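Local coordinates for protein ATP-dependent DNA helicase (Mycobacterium smegmatis, PDB 5V9X) that couples ATP hydrolysis to 3'-to-5' movement along single-stranded DNA and unwinding of RNA:DNA hybrids, at residues 278-283 against 303-308; 500-505 against 820-825; 234-239 against 245-250; 634-639 against 649-654. All blocks are in the same frame, centred on the assembly; numbering follows the deposited sequence.

Contacts 1 and 3 belong to the two RecA-like domains of the helicase motor, each built on its own parallel sheet. Their centres are 40 Å apart, on opposite sides of the chain's centre. The AMP-PNP pocket draws residues from between positions 41 and 420, a range that spans the first sheet and most strands of the second. Contact 1 comes within about 3 Å of the bound DNA, nearest atom to nearest atom, and Arg305 pairs with a phosphate. The other three contacts stay farther from the DNA. Contact 2 joins the winged-helix and DEAD/H-associated regions; contact 4 lies just before the last strand added to the second sheet. Their centres are 50 Å apart.

Contact 1 (278-283 against 303-308); sequences DVEERI and AERLTS
Glu280 and Leu306 meet where two helices of the second RecA-like domain pack against each other. Helix 276-288 links strands 256-262 and 292-296 of the parallel sheet in a beta-alpha-beta unit. Helix 300-318 follows strand 292-296. The backbones come nearest at this pair, with Glu280 CA 7.5 Å from Leu306 CA.

The packed part is apolar. Glu280 CG touches Leu306 CD2 at 4.0 Å, so it is the aliphatic stem of the glutamate that does the work. Glu280 CG stands beside its backbone N (chi1 -61°), and the extended chain then carries the carboxylate past the leucine. The leucine side chain also reaches Val380 on strand 378-381. Ile283, one turn after Glu280, leans on Leu310 and on Phe429 of strand 424-429. This part is buried between helices and sheet.

The other part is looser and polar. Glu280 OE2 lies at the edge of the Arg305 guanidinium, near its plane, but 4.2 Å from Arg305 NH2. That is beyond a salt bridge, although the opposite charges may still attract. Arg305 NH1 makes a salt bridge with a DNA phosphate, and Trp276 adds a cation-pi contact. The partly exposed arginine is thus held by the phosphate and by Trp276, with Glu280 only nearby.

Within helix 300-318, two hydroxyls bond back to the preceding turn, Thr307 OG1 to Ala303 O and Ser308 OG to Glu304 O. Ser308 OG lies 2.8 Å from Glu304 O, and Ser308 N reaches the same oxygen from the opposite face of the carbonyl plane.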
loop_
_atom_site.group_PDB
_atom_site.type_symbol
_atom_site.label_atom_id
_atom_site.label_comp_id
_atom_site.label_asym_id
_atom_site.label_seq_id
_atom_site.Cartn_x
_atom_site.Cartn_y
_atom_site.Cartn_z
ATOM N N ASP A 278 27.483 10.789 0.843
ATOM C CA ASP A 278 27.448 11.127 2.263
ATOM C C ASP A 278 26.337 10.384 2.990
ATOM O O ASP A 278 26.487 10.047 4.170
ATOM C CB ASP A 278 27.280 12.633 2.445
ATOM C CG ASP A 278 28.273 13.428 1.628
ATOM O OD1 ASP A 278 28.145 13.431 0.386
ATOM O OD2 ASP A 278 29.182 14.049 2.223
ATOM N N VAL A 279 25.216 10.130 2.310
ATOM C CA VAL A 279 24.145 9.332 2.903
ATOM C C VAL A 279 24.623 7.908 3.144
ATOM O O VAL A 279 24.503 7.371 4.251
ATOM C CB VAL A 279 22.894 9.362 2.004
ATOM C CG1 VAL A 279 21.858 8.365 2.495
ATOM C CG2 VAL A 279 22.311 10.767 1.950
ATOM N N GLU A 280 25.178 7.277 2.104
ATOM C CA GLU A 280 25.682 5.913 2.229
ATOM C C GLU A 280 26.731 5.801 3.328
ATOM O O GLU A 280 26.833 4.761 3.991
ATOM C CB GLU A 280 26.263 5.454 0.891
ATOM C CG GLU A 280 25.265 5.419 -0.260
ATOM C CD GLU A 280 25.937 5.536 -1.619
ATOM O OE1 GLU A 280 27.163 5.782 -1.662
ATOM O OE2 GLU A 280 25.241 5.388 -2.645
ATOM N N GLU A 281 27.514 6.860 3.539
ATOM C CA GLU A 281 28.521 6.848 4.595
ATOM C C GLU A 281 27.878 6.734 5.971
ATOM O O GLU A 281 28.256 5.875 6.776
ATOM C CB GLU A 281 29.373 8.112 4.508
ATOM C CG GLU A 281 30.843 7.860 4.259
ATOM C CD GLU A 281 31.667 9.120 4.410
ATOM O OE1 GLU A 281 31.478 10.054 3.604
ATOM O OE2 GLU A 281 32.487 9.182 5.351
ATOM N N ARG A 282 26.906 7.605 6.262
ATOM C CA ARG A 282 26.268 7.594 7.575
ATOM C C ARG A 282 25.496 6.304 7.822
ATOM O O ARG A 282 25.386 5.860 8.971
ATOM C CB ARG A 282 25.340 8.801 7.718
ATOM C CG ARG A 282 26.037 10.147 7.601
ATOM C CD ARG A 282 26.979 10.402 8.768
ATOM N NE ARG A 282 27.505 11.764 8.746
ATOM C CZ ARG A 282 28.606 12.131 8.097
ATOM N NH1 ARG A 282 29.304 11.235 7.413
ATOM N NH2 ARG A 282 29.008 13.395 8.128
ATOM N N ILE A 283 24.952 5.695 6.766
ATOM C CA ILE A 283 24.229 4.436 6.927
ATOM C C ILE A 283 25.177 3.342 7.399
ATOM O O ILE A 283 24.876 2.599 8.341
ATOM C CB ILE A 283 23.524 4.047 5.616
ATOM C CG1 ILE A 283 22.286 4.920 5.400
ATOM C CG2 ILE A 283 23.147 2.568 5.625
ATOM C CD1 ILE A 283 21.522 4.593 4.138
ATOM N N ALA A 303 17.148 -0.537 -3.867
ATOM C CA ALA A 303 17.604 -1.523 -2.891
ATOM C C ALA A 303 18.831 -2.276 -3.399
ATOM O O ALA A 303 19.803 -2.474 -2.661
ATOM C CB ALA A 303 16.470 -2.493 -2.560
ATOM N N GLU A 304 18.799 -2.710 -4.663
ATOM C CA GLU A 304 19.981 -3.318 -5.266
ATOM C C GLU A 304 21.146 -2.336 -5.292
ATOM O O GLU A 304 22.291 -2.710 -5.012
ATOM C CB GLU A 304 19.667 -3.799 -6.684
ATOM C CG GLU A 304 18.626 -4.903 -6.776
ATOM C CD GLU A 304 19.145 -6.246 -6.299
ATOM O OE1 GLU A 304 18.324 -7.076 -5.857
ATOM O OE2 GLU A 304 20.374 -6.473 -6.367
ATOM N N ARG A 305 20.868 -1.073 -5.624
ATOM C CA ARG A 305 21.916 -0.060 -5.685
ATOM C C ARG A 305 22.573 0.142 -4.325
ATOM O O ARG A 305 23.799 0.055 -4.196
ATOM C CB ARG A 305 21.336 1.259 -6.187
ATOM C CG ARG A 305 21.507 1.521 -7.666
ATOM C CD ARG A 305 21.261 2.990 -7.936
ATOM N NE ARG A 305 22.099 3.819 -7.074
ATOM C CZ ARG A 305 21.859 5.096 -6.794
ATOM N NH1 ARG A 305 20.794 5.700 -7.303
ATOM N NH2 ARG A 305 22.681 5.767 -5.999
ATOM N N LEU A 306 21.767 0.429 -3.299
ATOM C CA LEU A 306 22.318 0.695 -1.974
ATOM C C LEU A 306 23.090 -0.503 -1.441
ATOM O O LEU A 306 24.162 -0.341 -0.846
ATOM C CB LEU A 306 21.200 1.083 -1.009
ATOM C CG LEU A 306 20.730 2.533 -1.098
ATOM C CD1 LEU A 306 19.486 2.746 -0.253
ATOM C CD2 LEU A 306 21.845 3.472 -0.659
ATOM N N THR A 307 22.568 -1.714 -1.652
ATOM C CA THR A 307 23.287 -2.908 -1.222
ATOM C C THR A 307 24.664 -2.985 -1.870
ATOM O O THR A 307 25.646 -3.363 -1.219
ATOM C CB THR A 307 22.472 -4.157 -1.547
ATOM O OG1 THR A 307 21.148 -4.010 -1.023
ATOM C CG2 THR A 307 23.119 -5.385 -0.934
ATOM N N SER A 308 24.757 -2.624 -3.152
ATOM C CA SER A 308 26.058 -2.553 -3.808
ATOM C C SER A 308 26.952 -1.519 -3.135
ATOM O O SER A 308 28.134 -1.778 -2.882
ATOM C CB SER A 308 25.884 -2.219 -5.290
ATOM O OG SER A 308 24.912 -3.053 -5.899
#

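Contact 2 (500-505 against 820-825); sequences FEATLD and DFPIVL
Ala502 meets Pro822 where helix 497-508, in the winged-helix family region, packs on the start of helix 822-835 in the DEAD/H-associated region. The segments lie more than 300 residues apart in the chain.

Along the first helix, Phe500 turns from the contact into its own domain. Its ring meets Trp482 and Phe483, and Leu504 CG sits 4.1 Å above one face, offset toward the rim. Glu501 also serves its own domain, through a salt bridge to Arg497 and a hydrogen bond to Tyr525. Ala502 comes next and carries the contact. Its CB points toward the proline, and Ala502 CB lies 4.2 Å from Pro822 CG. The ring is nearer still to the backbone: Pro822 CG is 3.7 Å from Ala502 O. Thr503 adds its backbone, with Thr503 N 4.4 Å from Pro822 CG, while its hydroxyl OG1 bonds to Ala499 O in the preceding turn. The backbones come nearest here, Thr503 CA being 6.3 Å from Pro822 CA. Leu504 packs on Thr468 of helix 461-471. Asp505 ends the segment in a salt bridge with Arg527.

Pro822 opens its helix, directly after Phe821 at the N-cap position. Phe821, Pro822 and Ile823 all touch Leu506, which widens the apolar seam.

The proline has no N-H to donate, and its ring meets a methyl group and peptide atoms. The two regions are therefore joined here by shape and apolar packing rather than by polar bonds.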
loop_
_atom_site.group_PDB
_atom_site.type_symbol
_atom_site.label_atom_id
_atom_site.label_comp_id
_atom_site.label_asym_id
_atom_site.label_seq_id
_atom_site.Cartn_x
_atom_site.Cartn_y
_atom_site.Cartn_z
ATOM N N PHE A 500 -24.997 -6.050 -10.657
ATOM C CA PHE A 500 -24.615 -7.455 -10.597
ATOM C C PHE A 500 -24.964 -8.169 -11.897
ATOM O O PHE A 500 -24.109 -8.819 -12.509
ATOM C CB PHE A 500 -25.300 -8.125 -9.404
ATOM C CG PHE A 500 -24.968 -9.584 -9.248
ATOM C CD1 PHE A 500 -23.747 -9.977 -8.722
ATOM C CD2 PHE A 500 -25.883 -10.561 -9.610
ATOM C CE1 PHE A 500 -23.440 -11.317 -8.572
ATOM C CE2 PHE A 500 -25.581 -11.900 -9.460
ATOM C CZ PHE A 500 -24.358 -12.279 -8.941
ATOM N N GLU A 501 -26.221 -8.056 -12.335
ATOM C CA GLU A 501 -26.624 -8.688 -13.586
ATOM C C GLU A 501 -25.872 -8.096 -14.770
ATOM O O GLU A 501 -25.528 -8.813 -15.714
ATOM C CB GLU A 501 -28.134 -8.551 -13.788
ATOM C CG GLU A 501 -28.982 -9.118 -12.657
ATOM C CD GLU A 501 -28.843 -10.623 -12.498
ATOM O OE1 GLU A 501 -28.371 -11.292 -13.442
ATOM O OE2 GLU A 501 -29.213 -11.137 -11.421
ATOM N N ALA A 502 -25.603 -6.787 -14.733
ATOM C CA ALA A 502 -24.824 -6.163 -15.799
ATOM C C ALA A 502 -23.445 -6.802 -15.920
ATOM O O ALA A 502 -22.954 -7.029 -17.032
ATOM C CB ALA A 502 -24.699 -4.660 -15.552
ATOM N N THR A 503 -22.809 -7.104 -14.788
ATOM C CA THR A 503 -21.511 -7.769 -14.828
ATOM C C THR A 503 -21.632 -9.184 -15.386
ATOM O O THR A 503 -20.788 -9.618 -16.180
ATOM C CB THR A 503 -20.887 -7.793 -13.432
ATOM O OG1 THR A 503 -20.630 -6.451 -12.997
ATOM C CG2 THR A 503 -19.583 -8.576 -13.440
ATOM N N LEU A 504 -22.680 -9.915 -14.992
ATOM C CA LEU A 504 -22.865 -11.271 -15.500
ATOM C C LEU A 504 -23.130 -11.267 -17.001
ATOM O O LEU A 504 -22.694 -12.175 -17.718
ATOM C CB LEU A 504 -24.011 -11.964 -14.763
ATOM C CG LEU A 504 -23.941 -12.059 -13.238
ATOM C CD1 LEU A 504 -25.012 -13.008 -12.727
ATOM C CD2 LEU A 504 -22.567 -12.506 -12.777
ATOM N N ASP A 505 -23.850 -10.256 -17.493
ATOM C CA ASP A 505 -24.100 -10.147 -18.927
ATOM C C ASP A 505 -22.794 -10.025 -19.696
ATOM O O ASP A 505 -22.581 -10.715 -20.701
ATOM C CB ASP A 505 -24.996 -8.944 -19.222
ATOM C CG ASP A 505 -26.336 -9.037 -18.537
ATOM O OD1 ASP A 505 -26.757 -10.168 -18.216
ATOM O OD2 ASP A 505 -26.969 -7.983 -18.320
ATOM N N ASP A 820 -22.728 2.681 -20.491
ATOM C CA ASP A 820 -23.149 1.765 -19.440
ATOM C C ASP A 820 -22.286 0.511 -19.363
ATOM O O ASP A 820 -22.558 -0.358 -18.529
ATOM C CB ASP A 820 -24.613 1.370 -19.654
ATOM C CG ASP A 820 -24.901 0.955 -21.085
ATOM O OD1 ASP A 820 -24.269 1.515 -22.006
ATOM O OD2 ASP A 820 -25.757 0.069 -21.289
ATOM N N PHE A 821 -21.265 0.401 -20.207
ATOM C CA PHE A 821 -20.372 -0.751 -20.209
ATOM C C PHE A 821 -19.724 -0.905 -18.837
ATOM O O PHE A 821 -19.059 0.031 -18.367
ATOM C CB PHE A 821 -19.311 -0.577 -21.294
ATOM C CG PHE A 821 -18.593 -1.844 -21.660
ATOM C CD1 PHE A 821 -19.231 -2.829 -22.398
ATOM C CD2 PHE A 821 -17.272 -2.042 -21.290
ATOM C CE1 PHE A 821 -18.571 -3.992 -22.745
ATOM C CE2 PHE A 821 -16.607 -3.202 -21.634
ATOM C CZ PHE A 821 -17.257 -4.177 -22.364
ATOM N N PRO A 822 -19.899 -2.046 -18.161
ATOM C CA PRO A 822 -19.430 -2.161 -16.769
ATOM C C PRO A 822 -17.951 -1.866 -16.566
ATOM O O PRO A 822 -17.572 -1.404 -15.482
ATOM C CB PRO A 822 -19.769 -3.615 -16.416
ATOM C CG PRO A 822 -20.947 -3.930 -17.270
ATOM C CD PRO A 822 -20.710 -3.205 -18.570
ATOM N N ILE A 823 -17.100 -2.113 -17.563
ATOM C CA ILE A 823 -15.686 -1.790 -17.399
ATOM C C ILE A 823 -15.475 -0.281 -17.451
ATOM O O ILE A 823 -14.678 0.274 -16.684
ATOM C CB ILE A 823 -14.835 -2.523 -18.451
ATOM C CG1 ILE A 823 -15.095 -4.025 -18.377
ATOM C CG2 ILE A 823 -13.356 -2.249 -18.223
ATOM C CD1 ILE A 823 -14.797 -4.621 -17.020
ATOM N N VAL A 824 -16.189 0.407 -18.345
ATOM C CA VAL A 824 -16.132 1.867 -18.372
ATOM C C VAL A 824 -16.632 2.438 -17.051
ATOM O O VAL A 824 -16.019 3.344 -16.474
ATOM C CB VAL A 824 -16.935 2.418 -19.564
ATOM C CG1 VAL A 824 -16.981 3.937 -19.515
ATOM C CG2 VAL A 824 -16.330 1.944 -20.873
ATOM N N LEU A 825 -17.754 1.913 -16.551
ATOM C CA LEU A 825 -18.297 2.376 -15.276
ATOM C C LEU A 825 -17.280 2.209 -14.153
ATOM O O LEU A 825 -17.077 3.122 -13.342
ATOM C CB LEU A 825 -19.582 1.616 -14.944
ATOM C CG LEU A 825 -20.772 1.728 -15.896
ATOM C CD1 LEU A 825 -21.911 0.840 -15.418
ATOM C CD2 LEU A 825 -21.236 3.170 -16.021
#

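Contact 3 (234-239 against 245-250); sequences EVARFL and TTIVCP
Thr245 and Ala236 join strand 245-248 to helix 232-240 in the first RecA-like domain. The strand is one of the two outermost strands of a parallel sheet. The helix crosses over to it from strand 221-226, a beta-alpha-beta connection.

Thr245 CB faces the helix and lies 3.9 Å from Ala236 CB. OG1 stands beside the backbone N (chi1 -52°) and CG2 anti to it, and the two branches divide the work. The methyl CG2 stays on the alanine, Thr245 CG2 being 3.8 Å from Ala236 CB. The hydroxyl turns to the helix backbone, where Thr245 OG1 is 3.3 Å from Ala236 O. That bond is weak, and it is not settled, since the hydroxyl's stronger partner is Ser240 OG.

Ile247, two residues along the strand, adds the end of its longer branch: Ile247 CD1 is 3.8 Å from Ala236 CB. The alanine methyl thus touches both residues. On another side of the helix, Glu234 and Arg237 form a salt bridge.

The small methyl is consistent with the close approach here, Ala236 CA being 6.1 Å from Thr245 CA. Apolar contacts carry most of the join, and the hydroxyl adds at most a weak polar link to Ala236 O.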
loop_
_atom_site.group_PDB
_atom_site.type_symbol
_atom_site.label_atom_id
_atom_site.label_comp_id
_atom_site.label_asym_id
_atom_site.label_seq_id
_atom_site.Cartn_x
_atom_site.Cartn_y
_atom_site.Cartn_z
ATOM N N GLU A 234 -14.502 1.145 10.465
ATOM C CA GLU A 234 -14.511 0.798 9.048
ATOM C C GLU A 234 -13.650 -0.426 8.760
ATOM O O GLU A 234 -14.039 -1.286 7.961
ATOM C CB GLU A 234 -14.042 1.984 8.205
ATOM C CG GLU A 234 -13.922 1.684 6.710
ATOM C CD GLU A 234 -15.267 1.622 5.988
ATOM O OE1 GLU A 234 -16.310 1.392 6.640
ATOM O OE2 GLU A 234 -15.278 1.812 4.753
ATOM N N VAL A 235 -12.475 -0.515 9.386
ATOM C CA VAL A 235 -11.635 -1.697 9.220
ATOM C C VAL A 235 -12.340 -2.929 9.776
ATOM O O VAL A 235 -12.259 -4.023 9.204
ATOM C CB VAL A 235 -10.265 -1.472 9.886
ATOM C CG1 VAL A 235 -9.429 -2.737 9.827
ATOM C CG2 VAL A 235 -9.539 -0.315 9.218
ATOM N N ALA A 236 -13.049 -2.767 10.897
ATOM C CA ALA A 236 -13.835 -3.869 11.440
ATOM C C ALA A 236 -14.951 -4.274 10.487
ATOM O O ALA A 236 -15.298 -5.458 10.404
ATOM C CB ALA A 236 -14.411 -3.481 12.802
ATOM N N ARG A 237 -15.522 -3.308 9.762
ATOM C CA ARG A 237 -16.527 -3.636 8.759
ATOM C C ARG A 237 -15.914 -4.384 7.581
ATOM O O ARG A 237 -16.565 -5.256 6.993
ATOM C CB ARG A 237 -17.223 -2.361 8.279
ATOM C CG ARG A 237 -18.530 -2.610 7.547
ATOM C CD ARG A 237 -19.147 -1.314 7.044
ATOM N NE ARG A 237 -18.448 -0.790 5.875
ATOM C CZ ARG A 237 -18.633 -1.240 4.638
ATOM N NH1 ARG A 237 -19.490 -2.228 4.413
ATOM N NH2 ARG A 237 -17.961 -0.709 3.624
ATOM N N PHE A 238 -14.671 -4.060 7.218
ATOM C CA PHE A 238 -14.009 -4.814 6.163
ATOM C C PHE A 238 -13.754 -6.250 6.595
ATOM O O PHE A 238 -13.954 -7.185 5.810
ATOM C CB PHE A 238 -12.693 -4.147 5.764
ATOM C CG PHE A 238 -11.853 -4.989 4.844
ATOM C CD1 PHE A 238 -12.114 -5.019 3.486
ATOM C CD2 PHE A 238 -10.818 -5.766 5.339
ATOM C CE1 PHE A 238 -11.358 -5.796 2.637
ATOM C CE2 PHE A 238 -10.055 -6.551 4.493
ATOM C CZ PHE A 238 -10.329 -6.564 3.140
ATOM N N LEU A 239 -13.312 -6.442 7.841
ATOM C CA LEU A 239 -12.938 -7.773 8.308
ATOM C C LEU A 239 -14.142 -8.705 8.374
ATOM O O LEU A 239 -14.066 -9.851 7.919
ATOM C CB LEU A 239 -12.262 -7.670 9.677
ATOM C CG LEU A 239 -12.031 -8.963 10.462
ATOM C CD1 LEU A 239 -11.017 -9.856 9.766
ATOM C CD2 LEU A 239 -11.592 -8.651 11.882
ATOM N N THR A 245 -18.448 -7.198 15.054
ATOM C CA THR A 245 -17.033 -7.277 15.396
ATOM C C THR A 245 -16.792 -6.636 16.753
ATOM O O THR A 245 -17.159 -5.477 16.968
ATOM C CB THR A 245 -16.166 -6.571 14.348
ATOM O OG1 THR A 245 -16.494 -7.056 13.044
ATOM C CG2 THR A 245 -14.689 -6.820 14.622
ATOM N N THR A 246 -16.169 -7.384 17.660
ATOM C CA THR A 246 -15.664 -6.809 18.899
ATOM C C THR A 246 -14.317 -6.152 18.626
ATOM O O THR A 246 -13.360 -6.827 18.227
ATOM C CB THR A 246 -15.519 -7.875 19.981
ATOM O OG1 THR A 246 -16.809 -8.383 20.339
ATOM C CG2 THR A 246 -14.843 -7.286 21.214
ATOM N N ILE A 247 -14.236 -4.844 18.836
ATOM C CA ILE A 247 -13.006 -4.101 18.599
ATOM C C ILE A 247 -12.212 -4.048 19.898
ATOM O O ILE A 247 -12.658 -3.458 20.888
ATOM C CB ILE A 247 -13.297 -2.692 18.065
ATOM C CG1 ILE A 247 -13.886 -2.777 16.656
ATOM C CG2 ILE A 247 -12.033 -1.846 18.073
ATOM C CD1 ILE A 247 -14.072 -1.436 15.986
ATOM N N VAL A 248 -11.040 -4.677 19.893
ATOM C CA VAL A 248 -10.116 -4.647 21.019
ATOM C C VAL A 248 -9.051 -3.602 20.721
ATOM O O VAL A 248 -8.290 -3.739 19.756
ATOM C CB VAL A 248 -9.483 -6.024 21.265
ATOM C CG1 VAL A 248 -8.301 -5.896 22.209
ATOM C CG2 VAL A 248 -10.511 -6.993 21.826
ATOM N N CYS A 249 -8.997 -2.559 21.543
ATOM C CA CYS A 249 -8.051 -1.459 21.347
ATOM C C CYS A 249 -7.691 -0.872 22.702
ATOM O O CYS A 249 -8.212 0.173 23.109
ATOM C CB CYS A 249 -8.632 -0.389 20.421
ATOM S SG CYS A 249 -7.531 1.006 20.097
ATOM N N PRO A 250 -6.792 -1.524 23.435
ATOM C CA PRO A 250 -6.419 -1.036 24.765
ATOM C C PRO A 250 -5.447 0.124 24.661
ATOM O O PRO A 250 -4.886 0.373 23.582
ATOM C CB PRO A 250 -5.760 -2.264 25.407
ATOM C CG PRO A 250 -5.135 -2.967 24.253
ATOM C CD PRO A 250 -6.064 -2.755 23.076
#

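Contact 4 (634-639 against 649-654); sequences GAFTGE and DKRCQK
Glu639 and Arg651 reach toward each other from two consecutive helices, 627-640 and 645-653. Their side chains cross at about a right angle. The glutamate is stretched out, with CG opposite its backbone N (chi1 178°). The arginine leaves its helix in the same first rotamer but bends further out, at chi2 and chi3, which brings its guanidinium edge round to the carboxylate.

A single oxygen takes the contact. Glu639 OE1 lies near the guanidinium plane, at the edge shared by NE and NH2. The carboxylate itself is turned, its plane 65° from that of the guanidinium, so the pair is not a flat two-oxygen bridge. Arg651 NE is 2.7 Å from Glu639 OE1, a weak bond bent to 130°. Arg651 NH2 is modelled 2.4 Å from Glu639 OE1, a length too short to take literally; that the two charged groups pair is still supported by the NE contact. Glu639 is exposed, so solvent probably screens the charges in part.

Phe636, one turn before Glu639, approaches the guanidinium obliquely, with CD1 4.5 Å from Arg651 NH2. The remaining nitrogen, Arg651 NH1, hydrogen-bonds to Gln444 OE1.

That glutamine ties the pair to helix 433-448, where Phe636 also packs on Ile437, Ala440 and Val441. Leu665 of helix 661-676 touches the same phenylalanine. Strand 657-659, at the edge of the second RecA-like sheet, follows helix 645-653 directly.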
loop_
_atom_site.group_PDB
_atom_site.type_symbol
_atom_site.label_atom_id
_atom_site.label_comp_id
_atom_site.label_asym_id
_atom_site.label_seq_id
_atom_site.Cartn_x
_atom_site.Cartn_y
_atom_site.Cartn_z
ATOM N N GLY A 634 1.510 21.521 4.639
ATOM C CA GLY A 634 1.485 22.968 4.518
ATOM C C GLY A 634 1.490 23.669 5.862
ATOM O O GLY A 634 2.171 24.682 6.042
ATOM N N ALA A 635 0.727 23.141 6.825
ATOM C CA ALA A 635 0.716 23.720 8.163
ATOM C C ALA A 635 2.082 23.616 8.828
ATOM O O ALA A 635 2.440 24.472 9.646
ATOM C CB ALA A 635 -0.351 23.036 9.020
ATOM N N PHE A 636 2.853 22.579 8.497
ATOM C CA PHE A 636 4.221 22.486 8.994
ATOM C C PHE A 636 5.119 23.513 8.317
ATOM O O PHE A 636 5.929 24.170 8.979
ATOM C CB PHE A 636 4.757 21.067 8.775
ATOM C CG PHE A 636 6.242 20.926 9.002
ATOM C CD1 PHE A 636 6.736 20.556 10.243
ATOM C CD2 PHE A 636 7.142 21.138 7.966
ATOM C CE1 PHE A 636 8.100 20.416 10.447
ATOM C CE2 PHE A 636 8.506 21.003 8.169
ATOM C CZ PHE A 636 8.984 20.640 9.410
ATOM N N THR A 637 4.997 23.653 6.996
ATOM C CA THR A 637 5.840 24.594 6.267
ATOM C C THR A 637 5.555 26.026 6.695
ATOM O O THR A 637 6.479 26.806 6.953
ATOM C CB THR A 637 5.629 24.430 4.761
ATOM O OG1 THR A 637 5.954 23.089 4.375
ATOM C CG2 THR A 637 6.508 25.404 3.992
ATOM N N GLY A 638 4.274 26.390 6.779
ATOM C CA GLY A 638 3.928 27.733 7.211
ATOM C C GLY A 638 4.405 28.032 8.619
ATOM O O GLY A 638 4.989 29.087 8.878
ATOM N N GLU A 639 4.174 27.098 9.546
ATOM C CA GLU A 639 4.525 27.335 10.944
ATOM C C GLU A 639 6.023 27.555 11.111
ATOM O O GLU A 639 6.453 28.559 11.693
ATOM C CB GLU A 639 4.060 26.168 11.815
ATOM C CG GLU A 639 4.443 26.325 13.281
ATOM C CD GLU A 639 3.760 25.318 14.184
ATOM O OE1 GLU A 639 4.444 24.400 14.679
ATOM O OE2 GLU A 639 2.536 25.448 14.399
ATOM N N ASP A 649 14.833 25.858 16.411
ATOM C CA ASP A 649 15.708 24.778 16.857
ATOM C C ASP A 649 14.996 23.854 17.837
ATOM O O ASP A 649 15.152 22.629 17.767
ATOM C CB ASP A 649 16.977 25.355 17.485
ATOM C CG ASP A 649 17.885 26.015 16.465
ATOM O OD1 ASP A 649 17.568 25.956 15.258
ATOM O OD2 ASP A 649 18.913 26.599 16.870
ATOM N N LYS A 650 14.212 24.419 18.761
ATOM C CA LYS A 650 13.431 23.589 19.676
ATOM C C LYS A 650 12.498 22.665 18.905
ATOM O O LYS A 650 12.393 21.472 19.209
ATOM C CB LYS A 650 12.615 24.463 20.633
ATOM C CG LYS A 650 13.339 25.650 21.235
ATOM C CD LYS A 650 12.323 26.587 21.878
ATOM C CE LYS A 650 12.858 28.001 22.024
ATOM N NZ LYS A 650 11.750 28.998 22.021
ATOM N N ARG A 651 11.809 23.210 17.900
ATOM C CA ARG A 651 10.841 22.428 17.140
ATOM C C ARG A 651 11.510 21.270 16.409
ATOM O O ARG A 651 10.973 20.157 16.370
ATOM C CB ARG A 651 10.112 23.335 16.152
ATOM C CG ARG A 651 9.009 22.658 15.369
ATOM C CD ARG A 651 7.739 22.547 16.187
ATOM N NE ARG A 651 6.562 22.785 15.357
ATOM C CZ ARG A 651 5.909 21.837 14.697
ATOM N NH1 ARG A 651 6.306 20.576 14.776
ATOM N NH2 ARG A 651 4.851 22.149 13.962
ATOM N N CYS A 652 12.684 21.513 15.825
ATOM C CA CYS A 652 13.360 20.469 15.063
ATOM C C CYS A 652 13.902 19.364 15.963
ATOM O O CYS A 652 13.969 18.205 15.540
ATOM C CB CYS A 652 14.493 21.073 14.232
ATOM S SG CYS A 652 13.950 22.158 12.892
ATOM N N GLN A 653 14.287 19.694 17.198
ATOM C CA GLN A 653 14.951 18.709 18.045
ATOM C C GLN A 653 13.985 17.675 18.612
ATOM O O GLN A 653 14.389 16.531 18.852
ATOM C CB GLN A 653 15.706 19.407 19.177
ATOM C CG GLN A 653 16.978 20.100 18.714
ATOM C CD GLN A 653 17.888 19.185 17.909
ATOM O OE1 GLN A 653 18.029 17.997 18.214
ATOM N NE2 GLN A 653 18.509 19.733 16.870
ATOM N N LYS A 654 12.723 18.038 18.834
ATOM C CA LYS A 654 11.740 17.039 19.236
ATOM C C LYS A 654 11.291 16.164 18.072
ATOM O O LYS A 654 10.433 15.293 18.264
ATOM C CB LYS A 654 10.534 17.711 19.900
ATOM C CG LYS A 654 10.004 18.932 19.175
ATOM C CD LYS A 654 8.985 19.667 20.031
ATOM C CE LYS A 654 9.596 20.122 21.349
ATOM N NZ LYS A 654 8.635 20.920 22.159
#